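Side-chain contact in triosephosphate isomerase (Trichomonas vaginalis, PDB 4O4V), which probably interconverts D-glyceraldehyde 3-phosphate and dihydroxyacetone phosphate in glycolysis and gluconeogenesis, working as a homodimer: residues G7-A12 with W89-H94. Residues are numbered along the deposited sequence; the frame is centred on the assembly and turned at random.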
loop_
_atom_site.group_PDB
_atom_site.type_symbol
_atom_site.label_atom_id
_atom_site.label_comp_id
_atom_site.label_asym_id
_atom_site.label_seq_id
_atom_site.Cartn_x
_atom_site.Cartn_y
_atom_site.Cartn_z
ATOM N N GLY A 7 1.319 -20.631 -4.213
ATOM C CA GLY A 7 0.967 -19.219 -4.303
ATOM C C GLY A 7 1.816 -18.534 -5.329
ATOM O O GLY A 7 3.047 -18.665 -5.310
ATOM N N GLY A 8 1.211 -17.828 -6.253
ATOM C CA GLY A 8 1.922 -16.985 -7.198
ATOM C C GLY A 8 1.976 -15.559 -6.707
ATOM O O GLY A 8 0.937 -14.870 -6.765
ATOM N N ASN A 9 3.126 -15.061 -6.305
ATOM C CA ASN A 9 3.265 -13.679 -5.841
ATOM C C ASN A 9 3.748 -12.819 -7.002
ATOM O O ASN A 9 4.928 -12.837 -7.344
ATOM C CB ASN A 9 4.258 -13.632 -4.687
ATOM C CG ASN A 9 4.445 -12.245 -4.138
ATOM O OD1 ASN A 9 3.680 -11.320 -4.460
ATOM N ND2 ASN A 9 5.419 -12.086 -3.273
ATOM N N TRP A 10 2.843 -12.063 -7.604
ATOM C CA TRP A 10 3.219 -11.152 -8.688
ATOM C C TRP A 10 4.126 -10.030 -8.222
ATOM O O TRP A 10 4.768 -9.392 -9.059
ATOM C CB TRP A 10 1.990 -10.534 -9.329
ATOM C CG TRP A 10 1.118 -11.487 -10.090
ATOM C CD1 TRP A 10 1.194 -12.849 -10.157
ATOM C CD2 TRP A 10 -0.010 -11.105 -10.881
ATOM N NE1 TRP A 10 0.161 -13.338 -10.949
ATOM C CE2 TRP A 10 -0.577 -12.281 -11.411
ATOM C CE3 TRP A 10 -0.584 -9.869 -11.210
ATOM C CZ2 TRP A 10 -1.715 -12.263 -12.240
ATOM C CZ3 TRP A 10 -1.718 -9.859 -12.032
ATOM C CH2 TRP A 10 -2.256 -11.044 -12.539
ATOM N N LYS A 11 4.171 -9.759 -6.925
ATOM C CA LYS A 11 4.905 -8.628 -6.361
ATOM C C LYS A 11 4.359 -7.357 -6.991
ATOM O O LYS A 11 3.152 -7.257 -7.233
ATOM C CB LYS A 11 6.426 -8.771 -6.456
ATOM C CG LYS A 11 6.929 -10.118 -5.896
ATOM C CD LYS A 11 8.431 -10.206 -5.863
ATOM C CE LYS A 11 8.895 -11.530 -5.298
ATOM N NZ LYS A 11 10.367 -11.519 -5.127
ATOM N N ALA A 12 5.182 -6.353 -7.244
ATOM C CA ALA A 12 4.720 -5.088 -7.837
ATOM C C ALA A 12 4.799 -5.180 -9.358
ATOM O O ALA A 12 5.598 -4.507 -10.006
ATOM C CB ALA A 12 5.501 -3.905 -7.304
ATOM N N TRP A 89 -7.586 -14.127 1.031
ATOM C CA TRP A 89 -6.186 -14.396 1.353
ATOM C C TRP A 89 -5.396 -13.106 1.379
ATOM O O TRP A 89 -5.653 -12.171 0.634
ATOM C CB TRP A 89 -5.562 -15.284 0.285
ATOM C CG TRP A 89 -5.875 -16.749 0.385
ATOM C CD1 TRP A 89 -6.859 -17.413 -0.286
ATOM C CD2 TRP A 89 -5.208 -17.724 1.190
ATOM N NE1 TRP A 89 -6.831 -18.741 0.042
ATOM C CE2 TRP A 89 -5.842 -18.953 0.962
ATOM C CE3 TRP A 89 -4.141 -17.673 2.093
ATOM C CZ2 TRP A 89 -5.456 -20.122 1.602
ATOM C CZ3 TRP A 89 -3.751 -18.830 2.740
ATOM C CH2 TRP A 89 -4.398 -20.043 2.479
ATOM N N THR A 90 -4.345 -13.115 2.203
ATOM C CA THR A 90 -3.264 -12.137 2.095
ATOM C C THR A 90 -1.929 -12.772 2.431
ATOM O O THR A 90 -1.838 -13.663 3.288
ATOM C CB THR A 90 -3.482 -10.892 2.995
ATOM O OG1 THR A 90 -2.519 -9.875 2.662
ATOM C CG2 THR A 90 -3.455 -11.212 4.458
ATOM N N ILE A 91 -0.882 -12.280 1.786
ATOM C CA ILE A 91 0.504 -12.479 2.238
ATOM C C ILE A 91 0.797 -11.519 3.368
ATOM O O ILE A 91 0.315 -10.379 3.344
ATOM C CB ILE A 91 1.491 -12.267 1.068
ATOM C CG1 ILE A 91 1.171 -13.218 -0.097
ATOM C CG2 ILE A 91 2.950 -12.427 1.495
ATOM C CD1 ILE A 91 1.956 -12.940 -1.364
ATOM N N LEU A 92 1.595 -11.957 4.343
ATOM C CA LEU A 92 2.107 -11.097 5.412
ATOM C C LEU A 92 3.570 -11.364 5.633
ATOM O O LEU A 92 4.007 -12.515 5.595
ATOM C CB LEU A 92 1.361 -11.368 6.739
ATOM C CG LEU A 92 -0.108 -10.971 6.792
ATOM C CD1 LEU A 92 -0.689 -11.362 8.139
ATOM C CD2 LEU A 92 -0.258 -9.495 6.550
ATOM N N GLY A 93 4.315 -10.311 5.936
ATOM C CA GLY A 93 5.691 -10.468 6.380
ATOM C C GLY A 93 6.693 -10.863 5.314
ATOM O O GLY A 93 7.785 -11.337 5.617
ATOM N N HIS A 94 6.365 -10.636 4.056
ATOM C CA HIS A 94 7.301 -10.910 2.979
ATOM C C HIS A 94 8.602 -10.176 3.246
ATOM O O HIS A 94 8.607 -9.032 3.743
ATOM C CB HIS A 94 6.706 -10.457 1.648
ATOM C CG HIS A 94 7.445 -10.976 0.478
ATOM N ND1 HIS A 94 8.592 -10.402 -0.009
ATOM C CD2 HIS A 94 7.218 -12.077 -0.263
ATOM C CE1 HIS A 94 9.050 -11.156 -0.988
ATOM N NE2 HIS A 94 8.210 -12.156 -1.181
HETATM O O HOH W 1 7.611 -14.268 -3.149
#
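Asn-9, the last residue of strand 5-9, meets Ile-91 and His-94 across the interior of the TIM barrel; the CA atoms of Asn-9 and Ile-91 come within 8.6 Å, although strands 37-41 and 59-62 lie between strands 5-9 and 89-92 in the barrel order. With CG anti to the backbone N (chi1 -179°), the Asn-9 amide reaches inward. Its CG lies 3.8 Å from CD1 of Ile-91, a methyl-to-amide contact in which the extended isoleucine arm (chi2 171°) brings only its terminal carbon to the asparagine. The two ends of the amide do different work. Asn-9 OD1 accepts the N-H of Lys-11, N to OD1 3.0 Å, closing an Asx turn; the donor stands well above the carbonyl plane. ND2 of Asn-9 approaches the imidazole of His-94 obliquely, 3.5 Å from NE2, with amide and ring planes 74° apart. One water joins these two groups, accepting from Asn-9 ND2 at 3.1 Å and lying 2.9 Å from His-94 NE2 at the ring edge, in plane. ND2 also bonds Thr-74 OG1 of the second subunit. Further along, Lys-11 extends past the imidazole, its CE 4.2 Å from His-94 NE2, while NZ forms a salt bridge with Glu-96. His-94 ND1 caps the helix 95-99 through the backbone N of Glu-96; bonds at both ring nitrogens, to this N and to the water, probably restrict rotation of the ring. The cluster, with Glu-166 touching His-94, is consistent with the active site of this family, in which an asparagine, a lysine, a histidine and a glutamate gather at the C-terminal ends of the strands. The chemistry implies amide and imidazole placed by separate bonds and linked through the shared water, the Ile-91 methyl packed on the amide.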